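Local coordinates for chitin oligosaccharide binding protein NagB2 (PDB 7EHU) that binds N,N'-diacetylchitobiose and N,N',N''-triacetylchitotriose, probably as the solute-binding component of a bacterial sugar uptake system, at residues 215-220 and 384-389; 145-150 and 309-314; 205-210 and 297-302; 224-229 and 420-425. All blocks are in the same frame, centred on the assembly; numbering follows the deposited sequence. Where two conformers were deposited one is given.

Interaction 1 (215-220 and 384-389). With NAG (2-acetamido-2-deoxy-beta-D-glucopyranose), chain B.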
# COMPACT_ATOMS: atom_id res chain seq x y z
N GLU A 215 -11.31 -3.75 14.90
CA GLU A 215 -11.49 -5.14 15.31
C GLU A 215 -12.29 -5.94 14.28
O GLU A 215 -12.15 -7.16 14.20
CB GLU A 215 -12.21 -5.14 16.66
CG GLU A 215 -13.61 -4.53 16.63
CD GLU A 215 -13.71 -2.98 16.67
OE1 GLU A 215 -14.87 -2.51 16.57
OE2 GLU A 215 -12.72 -2.22 16.80
N ALA A 216 -13.14 -5.27 13.50
CA ALA A 216 -13.94 -6.00 12.51
C ALA A 216 -13.05 -6.70 11.48
O ALA A 216 -13.25 -7.88 11.19
CB ALA A 216 -14.94 -5.06 11.84
N GLN A 217 -12.07 -5.99 10.92
CA GLN A 217 -11.23 -6.64 9.92
C GLN A 217 -10.29 -7.65 10.55
O GLN A 217 -9.89 -8.61 9.88
CB GLN A 217 -10.47 -5.61 9.09
CG GLN A 217 -9.52 -4.70 9.85
CD GLN A 217 -8.63 -3.92 8.92
OE1 GLN A 217 -8.91 -3.79 7.71
NE2 GLN A 217 -7.53 -3.40 9.47
N GLU A 218 -9.93 -7.47 11.82
CA GLU A 218 -9.12 -8.48 12.50
C GLU A 218 -9.90 -9.78 12.68
O GLU A 218 -9.30 -10.86 12.70
CB GLU A 218 -8.70 -7.97 13.89
CG GLU A 218 -7.79 -6.75 13.87
CD GLU A 218 -6.33 -7.05 13.50
OE1 GLU A 218 -5.64 -6.08 13.10
OE2 GLU A 218 -5.88 -8.22 13.64
N GLY A 219 -11.22 -9.69 12.81
CA GLY A 219 -12.03 -10.84 13.11
C GLY A 219 -12.47 -11.67 11.92
O GLY A 219 -12.88 -12.82 12.12
N PHE A 220 -12.42 -11.12 10.70
CA PHE A 220 -12.98 -11.85 9.56
C PHE A 220 -12.35 -13.24 9.43
O PHE A 220 -13.06 -14.25 9.30
CB PHE A 220 -12.79 -11.08 8.25
CG PHE A 220 -13.51 -9.76 8.16
CD1 PHE A 220 -14.73 -9.53 8.78
CD2 PHE A 220 -12.95 -8.74 7.41
CE1 PHE A 220 -15.37 -8.29 8.66
CE2 PHE A 220 -13.58 -7.52 7.29
CZ PHE A 220 -14.80 -7.30 7.91
N ALA A 384 -2.68 3.50 14.32
CA ALA A 384 -2.79 3.01 12.95
C ALA A 384 -3.44 1.63 12.92
O ALA A 384 -3.47 0.91 13.93
CB ALA A 384 -1.41 2.93 12.28
N PHE A 385 -3.97 1.27 11.76
CA PHE A 385 -4.46 -0.07 11.50
C PHE A 385 -3.89 -0.55 10.18
O PHE A 385 -3.73 0.24 9.23
CB PHE A 385 -6.00 -0.15 11.48
CG PHE A 385 -6.67 0.73 10.46
CD1 PHE A 385 -7.01 2.04 10.77
CD2 PHE A 385 -7.00 0.23 9.20
CE1 PHE A 385 -7.67 2.82 9.85
CE2 PHE A 385 -7.65 1.02 8.29
CZ PHE A 385 -7.99 2.31 8.61
N PRO A 386 -3.55 -1.83 10.07
CA PRO A 386 -2.99 -2.35 8.82
C PRO A 386 -4.04 -2.43 7.73
O PRO A 386 -5.25 -2.36 7.98
CB PRO A 386 -2.52 -3.75 9.22
CG PRO A 386 -3.48 -4.16 10.29
CD PRO A 386 -3.76 -2.89 11.07
N ALA A 387 -3.57 -2.56 6.50
CA ALA A 387 -4.48 -2.82 5.39
C ALA A 387 -5.14 -4.18 5.56
O ALA A 387 -4.53 -5.14 6.06
CB ALA A 387 -3.75 -2.77 4.06
N PHE A 388 -6.41 -4.27 5.15
CA PHE A 388 -7.16 -5.51 5.32
C PHE A 388 -6.47 -6.70 4.65
O PHE A 388 -6.64 -7.84 5.09
CB PHE A 388 -8.60 -5.36 4.81
CG PHE A 388 -8.72 -5.54 3.33
CD1 PHE A 388 -8.30 -4.56 2.46
CD2 PHE A 388 -9.18 -6.73 2.81
CE1 PHE A 388 -8.34 -4.77 1.10
CE2 PHE A 388 -9.23 -6.94 1.45
CZ PHE A 388 -8.82 -5.94 0.60
N ASP A 389 -5.67 -6.47 3.60
CA ASP A 389 -5.02 -7.57 2.88
C ASP A 389 -3.83 -8.14 3.63
O ASP A 389 -3.34 -9.20 3.25
CB ASP A 389 -4.83 -7.04 1.47
CG ASP A 389 -3.65 -6.11 1.26
OD1 ASP A 389 -2.60 -5.96 1.71
OD2 ASP A 389 -4.25 -4.96 1.42
C1 NAG B . -0.10 -1.57 -2.07
C2 NAG B . -0.91 -2.81 -2.37
C3 NAG B . -2.15 -2.88 -1.48
C4 NAG B . -1.77 -2.75 -0.01
C5 NAG B . -0.92 -1.50 0.21
C6 NAG B . -0.41 -1.36 1.62
C7 NAG B . -0.80 -3.84 -4.59
C8 NAG B . -1.29 -3.80 -6.01
N2 NAG B . -1.27 -2.90 -3.77
O3 NAG B . -2.81 -4.11 -1.73
O4 NAG B . -2.91 -2.65 0.83
O5 NAG B . 0.21 -1.53 -0.68
O6 NAG B . 0.41 -2.46 2.00
O7 NAG B . -0.01 -4.70 -4.19
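One wall of the chitin oligosaccharide pocket is backed here by a short helix, with Gln217 of helix 214-219 reaching the backbone of the loop that follows strand 383-385. The bond runs from Gln217 NE2 to Pro386 O over 2.9 Å, with an N-H...O angle of 160°. The carbonyl lies close to the amide plane of Gln217, while the donor is tilted 26° from the carbonyl plane. CG of Gln217 sits between its backbone N and carbonyl carbon (chi1 60°), and the chain is extended from there, which carries the amide across to the loop. The other end of the amide, Gln217 OE1, packs against Phe388 CB at 3.3 Å. Gln217 NE2 also lies 3.7 Å from Phe385 CD2, with amide and ring planes steeply inclined. At the margin, Glu218 bends at chi2 and brings OE1 within 4.0 Å of Pro386 CG. Asn205 of helix 197-212 bonds Phe388 N and, weakly, Gln217 OE1, so both elements meet a third one. The far side of the loop serves the ligand. Asp389 OD2 accepts a hydrogen bond from NAG O4 at 2.7 Å, and Ala387 CB lies 3.3 Å from the same O4. Asp389 OD1 has a salt bridge to Arg77. A loop held from behind while its other side meets the sugar fits the glycan site of a periplasmic-binding-protein fold.

Interaction 2 (145-150 and 309-314). With NAG (2-acetamido-2-deoxy-beta-D-glucopyranose), chain B.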
# COMPACT_ATOMS: atom_id res chain seq x y z
N ALA A 145 9.81 0.46 3.06
CA ALA A 145 9.28 1.76 3.41
C ALA A 145 8.12 1.52 4.36
O ALA A 145 7.63 0.40 4.50
CB ALA A 145 8.77 2.51 2.17
N GLY A 146 7.68 2.59 5.02
CA GLY A 146 6.40 2.62 5.69
C GLY A 146 5.33 3.24 4.79
O GLY A 146 5.63 3.79 3.74
N PHE A 147 4.07 3.14 5.21
CA PHE A 147 3.00 3.81 4.49
C PHE A 147 1.92 4.26 5.46
O PHE A 147 1.74 3.69 6.54
CB PHE A 147 2.35 2.93 3.39
CG PHE A 147 1.34 1.93 3.91
CD1 PHE A 147 1.75 0.73 4.50
CD2 PHE A 147 -0.00 2.21 3.84
CE1 PHE A 147 0.82 -0.16 5.00
CE2 PHE A 147 -0.94 1.31 4.35
CZ PHE A 147 -0.53 0.14 4.94
N VAL A 148 1.20 5.31 5.05
CA VAL A 148 -0.15 5.57 5.51
C VAL A 148 -1.01 5.79 4.27
O VAL A 148 -0.49 6.09 3.19
CB VAL A 148 -0.26 6.79 6.46
CG1 VAL A 148 0.39 6.47 7.80
CG2 VAL A 148 0.31 8.04 5.84
N GLU A 149 -2.34 5.65 4.43
CA GLU A 149 -3.31 6.02 3.40
C GLU A 149 -4.18 7.13 3.94
O GLU A 149 -4.50 7.15 5.13
CB GLU A 149 -4.14 4.81 2.94
CG GLU A 149 -3.29 3.74 2.26
CD GLU A 149 -4.04 2.54 1.76
OE1 GLU A 149 -5.31 2.56 1.72
OE2 GLU A 149 -3.35 1.55 1.40
N GLY A 150 -4.54 8.05 3.05
CA GLY A 150 -5.34 9.20 3.41
C GLY A 150 -5.66 10.00 2.16
O GLY A 150 -5.38 9.57 1.05
N LEU A 309 -8.28 7.08 13.70
CA LEU A 309 -7.33 6.07 13.25
C LEU A 309 -6.83 6.40 11.85
O LEU A 309 -7.49 7.09 11.08
CB LEU A 309 -7.99 4.69 13.24
CG LEU A 309 -8.57 4.23 14.57
CD1 LEU A 309 -9.18 2.85 14.42
CD2 LEU A 309 -7.50 4.20 15.65
N ILE A 310 -5.65 5.89 11.52
CA ILE A 310 -5.11 6.06 10.17
C ILE A 310 -4.63 4.70 9.66
O ILE A 310 -3.99 3.95 10.39
CB ILE A 310 -4.01 7.14 10.10
CG1 ILE A 310 -3.66 7.49 8.65
CG2 ILE A 310 -2.79 6.73 10.90
CD1 ILE A 310 -2.79 8.73 8.53
N ASN A 311 -4.97 4.38 8.43
CA ASN A 311 -4.46 3.16 7.83
C ASN A 311 -2.96 3.32 7.60
O ASN A 311 -2.54 4.28 6.95
CB ASN A 311 -5.19 2.93 6.51
CG ASN A 311 -4.76 1.68 5.74
OD1 ASN A 311 -4.80 1.69 4.52
ND2 ASN A 311 -4.42 0.60 6.43
N GLY A 312 -2.16 2.39 8.12
CA GLY A 312 -0.73 2.48 7.88
C GLY A 312 0.01 1.34 8.54
O GLY A 312 -0.56 0.56 9.31
N GLY A 313 1.30 1.28 8.24
CA GLY A 313 2.16 0.23 8.77
C GLY A 313 3.40 0.09 7.92
O GLY A 313 3.73 0.98 7.13
N TRP A 314 4.07 -1.04 8.09
CA TRP A 314 5.27 -1.40 7.32
C TRP A 314 4.97 -2.76 6.71
O TRP A 314 5.08 -3.79 7.37
CB TRP A 314 6.51 -1.39 8.19
CG TRP A 314 6.94 0.01 8.55
CD1 TRP A 314 7.84 0.80 7.88
CD2 TRP A 314 6.47 0.80 9.65
NE1 TRP A 314 7.95 2.01 8.48
CE2 TRP A 314 7.14 2.04 9.58
CE3 TRP A 314 5.56 0.59 10.69
CZ2 TRP A 314 6.92 3.07 10.50
CZ3 TRP A 314 5.35 1.61 11.62
CH2 TRP A 314 6.03 2.83 11.51
C1 NAG B . -0.10 -1.57 -2.07
C2 NAG B . -0.91 -2.81 -2.37
C3 NAG B . -2.15 -2.88 -1.48
C4 NAG B . -1.77 -2.75 -0.01
C5 NAG B . -0.92 -1.50 0.21
C6 NAG B . -0.41 -1.36 1.62
C7 NAG B . -0.80 -3.84 -4.59
C8 NAG B . -1.29 -3.80 -6.01
N2 NAG B . -1.27 -2.90 -3.77
O3 NAG B . -2.81 -4.11 -1.73
O4 NAG B . -2.91 -2.65 0.83
O5 NAG B . 0.21 -1.53 -0.68
O6 NAG B . 0.41 -2.46 2.00
O7 NAG B . -0.01 -4.70 -4.19
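The Phe147 ring lies between backbone and sugar. Gly312 CA and Gly313 N lie over one face, and C6 of the NAG lies over the opposite face. Asn311 OD1 is at the ring edge, in its plane. Gly312 CA makes a CH-pi contact, 3.9 Å from the ring centroid and 20° off the normal. On the sugar side, NAG C6 is 3.6 Å from Phe147 CZ. CG of Phe147 lies between its backbone N and carbonyl carbon (chi1 80°), which lets the ring lean across the neighbouring strand. The strands are antiparallel. Phe147 and Gly313 form a hydrogen-bonded pair, with Phe147 N to Gly313 O at 2.9 Å and Gly313 N to Phe147 O at 3.0 Å. Glu149 N also bonds Asn311 O at 2.9 Å. Glu149 and Asn311 lie side by side on the same face as Phe147, their carboxylate and amide planes 81° apart. Asn311 ND2 bonds Phe385 O, joining the Phe147 face to strand 383-385. On the other face Val148 CB meets Ile310 CD1 at 3.8 Å. Glu149 OE1 and Asn311 OD1 are 3.0 Å apart but both are acceptors, so no hydrogen bond is assigned. The closeness might favour a protonated carboxylate, since Asn311 ND2 is already engaged. The sugar therefore meets an aromatic face beside a polar cluster, a mixture suited to a carbohydrate.

Interaction 3 (205-210 and 297-302); sequences NSLFVA and FRFPNI
In the periplasmic-binding-protein fold of this receptor, helix 197-212 packs against the loop between strands 294-297 and 309-320. Phe299 supplies most of the loop's contact. Its CG is anti to the backbone N (chi1 -167°), and the ring reaches the helix between Ser206, Leu207 and Ala210. One face of the ring looks onto the helix backbone, with Ser206 O 4.0 Å above the plane and over its centre. The opposite face is covered by Pro300 CD, the next residue of its own loop. Around the rim, different ring atoms meet different side chains. CD2 of Phe299 touches Ser206 CB at 3.7 Å. At the far end, Phe299 CZ meets Leu207 CD2 at 3.6 Å, and these two side chains cross at about a right angle. Ala210 CB approaches Phe299 CE1 obliquely, at 3.5 Å. No hydrogen bond joins the two segments directly. The contacts of Leu207 and Ala210 with Phe299 and Ile302 are apolar. Trp170 of helix 170-182 touches Leu207, Phe299 and Ile302, while Phe273 of strand 271-275 touches Ser206 and Phe299. Thus the loop ring sits within a core shared by helices and sheet. Farther along, Ile302 adds a second apolar touch to Ala210. A water lies near the same end of the contact and accepts a hydrogen bond from Ile302 N at 3.0 Å. The tip of Ile302, CD1, rests 3.7 Å from Ala210 CB.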
# COMPACT_ATOMS: atom_id res chain seq x y z
N ASN A 205 -11.59 0.18 2.53
CA ASN A 205 -11.03 -0.29 3.80
C ASN A 205 -11.06 0.79 4.86
O ASN A 205 -11.52 0.53 5.98
CB ASN A 205 -9.78 -1.15 3.48
CG ASN A 205 -8.95 -1.65 4.66
OD1 ASN A 205 -7.72 -1.76 4.58
ND2 ASN A 205 -9.58 -1.74 5.83
N SER A 206 -10.72 2.03 4.51
CA SER A 206 -10.84 3.09 5.50
C SER A 206 -12.30 3.38 5.85
O SER A 206 -12.58 3.73 7.00
CB SER A 206 -10.07 4.34 5.10
OG SER A 206 -8.68 4.16 5.35
N LEU A 207 -13.22 3.21 4.90
CA LEU A 207 -14.64 3.38 5.19
C LEU A 207 -15.13 2.35 6.21
O LEU A 207 -15.76 2.71 7.19
CB LEU A 207 -15.47 3.29 3.92
CG LEU A 207 -15.76 4.64 3.27
CD1 LEU A 207 -16.23 4.44 1.83
CD2 LEU A 207 -16.81 5.39 4.06
N PHE A 208 -14.86 1.06 5.97
CA PHE A 208 -15.43 0.05 6.87
C PHE A 208 -14.71 -0.00 8.22
O PHE A 208 -15.33 -0.41 9.20
CB PHE A 208 -15.70 -1.32 6.22
CG PHE A 208 -14.49 -2.13 5.79
CD1 PHE A 208 -13.63 -2.72 6.70
CD2 PHE A 208 -14.30 -2.42 4.44
CE1 PHE A 208 -12.58 -3.52 6.26
CE2 PHE A 208 -13.26 -3.21 4.02
CZ PHE A 208 -12.41 -3.75 4.92
N VAL A 209 -13.46 0.43 8.30
CA VAL A 209 -12.85 0.59 9.61
C VAL A 209 -13.44 1.80 10.31
O VAL A 209 -13.70 1.77 11.52
CB VAL A 209 -11.31 0.62 9.50
CG1 VAL A 209 -10.67 1.05 10.83
CG2 VAL A 209 -10.77 -0.75 9.04
N ALA A 210 -13.72 2.87 9.56
CA ALA A 210 -14.36 4.04 10.16
C ALA A 210 -15.75 3.72 10.68
O ALA A 210 -16.17 4.28 11.70
CB ALA A 210 -14.45 5.19 9.15
N PHE A 297 -5.30 15.15 4.41
CA PHE A 297 -6.03 14.88 5.64
C PHE A 297 -6.30 13.38 5.77
O PHE A 297 -6.55 12.69 4.77
CB PHE A 297 -7.32 15.70 5.79
CG PHE A 297 -8.31 15.59 4.66
CD1 PHE A 297 -8.23 16.42 3.55
CD2 PHE A 297 -9.38 14.68 4.74
CE1 PHE A 297 -9.17 16.34 2.53
CE2 PHE A 297 -10.32 14.59 3.71
CZ PHE A 297 -10.21 15.43 2.61
N ARG A 298 -6.25 12.90 7.00
CA ARG A 298 -6.60 11.52 7.25
C ARG A 298 -8.11 11.35 7.11
O ARG A 298 -8.89 12.31 7.11
CB ARG A 298 -6.09 11.06 8.61
CG ARG A 298 -6.86 11.51 9.79
CD ARG A 298 -6.47 10.66 11.04
NE ARG A 298 -6.97 11.30 12.25
CZ ARG A 298 -6.31 12.21 12.96
NH1 ARG A 298 -5.08 12.59 12.63
NH2 ARG A 298 -6.89 12.72 14.02
N PHE A 299 -8.52 10.11 6.93
CA PHE A 299 -9.92 9.80 6.74
C PHE A 299 -10.74 10.45 7.86
O PHE A 299 -10.37 10.34 9.03
CB PHE A 299 -10.13 8.28 6.72
CG PHE A 299 -11.50 7.91 6.23
CD1 PHE A 299 -12.57 7.85 7.11
CD2 PHE A 299 -11.74 7.69 4.89
CE1 PHE A 299 -13.84 7.57 6.66
CE2 PHE A 299 -13.01 7.42 4.44
CZ PHE A 299 -14.06 7.36 5.33
N PRO A 300 -11.84 11.13 7.55
CA PRO A 300 -12.57 11.88 8.58
C PRO A 300 -13.36 10.99 9.53
O PRO A 300 -13.71 9.85 9.24
CB PRO A 300 -13.53 12.75 7.76
CG PRO A 300 -13.75 11.96 6.49
CD PRO A 300 -12.41 11.33 6.20
N ASN A 301 -13.69 11.56 10.69
CA ASN A 301 -14.37 10.81 11.75
C ASN A 301 -15.86 10.66 11.48
O ASN A 301 -16.59 11.65 11.30
CB ASN A 301 -14.13 11.50 13.10
CG ASN A 301 -12.69 11.42 13.57
OD1 ASN A 301 -11.94 10.54 13.16
ND2 ASN A 301 -12.28 12.37 14.39
N ILE A 302 -16.32 9.40 11.46
CA ILE A 302 -17.74 9.08 11.32
C ILE A 302 -18.44 9.01 12.67
O ILE A 302 -19.66 9.21 12.73
CB ILE A 302 -17.92 7.78 10.52
CG1 ILE A 302 -17.67 8.05 9.03
CG2 ILE A 302 -19.32 7.16 10.72
CD1 ILE A 302 -17.61 6.82 8.16
O HOH W 1 -14.58 7.11 12.13

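Interaction 4 (224-229 and 420-425); sequences TTKWTD and KMQKVQ
The backbone of 224-229 makes a type I beta turn from Lys226 to Asp229, closed by Asp229 N to Lys226 O, and lies against one side of helix 414-430. The turn leads into helix 230-244, with Asp229 at its N-cap position. Within the turn, Lys226 N also bonds Asp229 OD1, which it meets from above the carboxylate plane. Trp227 carries most of the contact with the helix. Met421 CB lies over one face of the indole, 3.6 Å from Trp227 CG, and makes a CH-pi contact with the five-membered ring. Bends at chi2 and chi3 of Met421 fold its chain over the ring. Its SD thus stands above the six-membered ring, a Met-aromatic contact at a distance of 5.2 Å from SD to the ring centroid. Phe220 also stacks with this indole. Two glutamines accept hydrogen bonds from the two N-H groups of Trp227. Gln422 OE1 accepts one from the backbone N of Trp227 at 2.8 Å, with the donor tilted 24° from the carbonyl plane. The Gln422 chain bends at chi2, and its amide also packs beside Lys226, with OE1 3.4 Å from Lys226 CB. Gln422 NE2 donates to a water that in turn donates to Thr225 O. Gln422 NE2 also bonds Asp426 OD1. Thr228 CG2 touches Gln422 CB at the margin. The indole N-H is satisfied in the plane of its ring: Trp227 NE1 reaches a lone pair of Gln425 OE1 at 3.0 Å, with an N-H...O angle of 169°.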
# COMPACT_ATOMS: atom_id res chain seq x y z
N THR A 224 -14.68 -14.33 14.23
CA THR A 224 -15.29 -13.61 15.34
C THR A 224 -16.12 -12.42 14.90
O THR A 224 -16.93 -11.91 15.69
CB THR A 224 -14.19 -13.14 16.30
OG1 THR A 224 -13.32 -12.24 15.59
CG2 THR A 224 -13.39 -14.31 16.82
N THR A 225 -15.93 -11.95 13.67
CA THR A 225 -16.72 -10.91 13.05
C THR A 225 -17.05 -11.38 11.63
O THR A 225 -16.46 -12.33 11.13
CB THR A 225 -15.94 -9.60 13.00
OG1 THR A 225 -14.81 -9.79 12.14
CG2 THR A 225 -15.47 -9.18 14.40
N LYS A 226 -18.00 -10.71 10.99
CA LYS A 226 -18.42 -11.09 9.65
C LYS A 226 -18.53 -9.85 8.76
O LYS A 226 -18.87 -8.76 9.23
CB LYS A 226 -19.78 -11.78 9.67
CG LYS A 226 -19.80 -13.10 10.41
CD LYS A 226 -21.19 -13.75 10.33
CE LYS A 226 -21.38 -14.80 11.41
NZ LYS A 226 -20.49 -15.96 11.18
N TRP A 227 -18.31 -10.07 7.47
CA TRP A 227 -18.50 -9.01 6.49
C TRP A 227 -19.95 -8.52 6.51
O TRP A 227 -20.21 -7.35 6.18
CB TRP A 227 -18.15 -9.54 5.10
CG TRP A 227 -16.69 -9.82 4.91
CD1 TRP A 227 -16.04 -11.00 5.11
CD2 TRP A 227 -15.69 -8.90 4.45
NE1 TRP A 227 -14.71 -10.88 4.81
CE2 TRP A 227 -14.47 -9.59 4.41
CE3 TRP A 227 -15.71 -7.54 4.09
CZ2 TRP A 227 -13.29 -8.99 4.01
CZ3 TRP A 227 -14.53 -6.95 3.70
CH2 TRP A 227 -13.34 -7.67 3.67
N THR A 228 -20.88 -9.40 6.90
CA THR A 228 -22.30 -9.06 6.95
C THR A 228 -22.69 -8.28 8.20
O THR A 228 -23.86 -7.89 8.33
CB THR A 228 -23.13 -10.35 6.89
OG1 THR A 228 -22.63 -11.26 7.88
CG2 THR A 228 -23.07 -11.01 5.51
N ASP A 229 -21.77 -8.05 9.14
CA ASP A 229 -22.10 -7.26 10.32
C ASP A 229 -22.62 -5.89 9.88
O ASP A 229 -22.05 -5.28 8.97
CB ASP A 229 -20.85 -7.11 11.17
CG ASP A 229 -20.49 -8.40 11.92
OD1 ASP A 229 -19.39 -8.45 12.52
OD2 ASP A 229 -21.31 -9.36 11.93
N LYS A 420 -21.76 -12.15 -0.42
CA LYS A 420 -20.76 -12.83 -1.22
C LYS A 420 -19.42 -12.89 -0.49
O LYS A 420 -18.75 -13.93 -0.49
CB LYS A 420 -20.63 -12.08 -2.56
CG LYS A 420 -19.62 -12.61 -3.57
CD LYS A 420 -19.60 -11.69 -4.80
CE LYS A 420 -18.44 -11.98 -5.76
NZ LYS A 420 -18.13 -10.82 -6.68
N MET A 421 -19.05 -11.81 0.19
CA MET A 421 -17.79 -11.78 0.92
C MET A 421 -17.79 -12.76 2.07
O MET A 421 -16.80 -13.45 2.31
CB MET A 421 -17.51 -10.37 1.41
CG MET A 421 -17.07 -9.38 0.36
SD MET A 421 -15.70 -9.98 -0.69
CE MET A 421 -14.49 -10.38 0.45
N GLN A 422 -18.90 -12.85 2.81
CA GLN A 422 -18.90 -13.79 3.93
C GLN A 422 -18.90 -15.23 3.44
O GLN A 422 -18.31 -16.11 4.08
CB GLN A 422 -20.07 -13.53 4.87
CG GLN A 422 -19.95 -14.26 6.21
CD GLN A 422 -18.63 -13.95 6.92
OE1 GLN A 422 -18.17 -12.82 6.90
NE2 GLN A 422 -18.03 -14.95 7.54
N LYS A 423 -19.51 -15.50 2.28
CA LYS A 423 -19.46 -16.85 1.71
C LYS A 423 -18.02 -17.24 1.42
O LYS A 423 -17.57 -18.33 1.80
CB LYS A 423 -20.33 -16.91 0.45
CG LYS A 423 -20.45 -18.30 -0.17
CD LYS A 423 -21.35 -18.28 -1.40
CE LYS A 423 -21.00 -19.39 -2.40
NZ LYS A 423 -20.18 -20.49 -1.79
N VAL A 424 -17.26 -16.36 0.76
CA VAL A 424 -15.86 -16.69 0.46
C VAL A 424 -15.03 -16.73 1.74
O VAL A 424 -14.12 -17.57 1.87
CB VAL A 424 -15.22 -15.79 -0.62
CG1 VAL A 424 -16.01 -15.89 -1.94
CG2 VAL A 424 -15.09 -14.33 -0.17
N GLN A 425 -15.34 -15.87 2.72
CA GLN A 425 -14.60 -15.86 3.98
C GLN A 425 -14.80 -17.17 4.73
O GLN A 425 -13.84 -17.73 5.29
CB GLN A 425 -15.08 -14.70 4.84
CG GLN A 425 -14.26 -14.48 6.10
CD GLN A 425 -12.85 -14.08 5.77
OE1 GLN A 425 -12.62 -12.95 5.33
NE2 GLN A 425 -11.90 -14.97 5.97
O HOH W 2 -15.84 -14.36 9.53

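All four contacts are largely buried, but their places differ. Interaction 2 is nearest the centre of the chain and interaction 4 the most peripheral, with interactions 1 and 3 between. Interactions 1 and 2 meet the same NAG and share a sheet, since strands 383-385 and 309-320 are neighbours. Interaction 2 relies on strand pairing, interaction 1 on one side-chain-to-backbone bond. Interaction 3 has no direct hydrogen bond. Its helix 197-212 is followed in the chain by helix 214-219 of interaction 1. Interaction 4 combines apolar cover with glutamine bonds, and it is hydrogen-bonded to interaction 1 between Thr225 OG1 and Ala216 O.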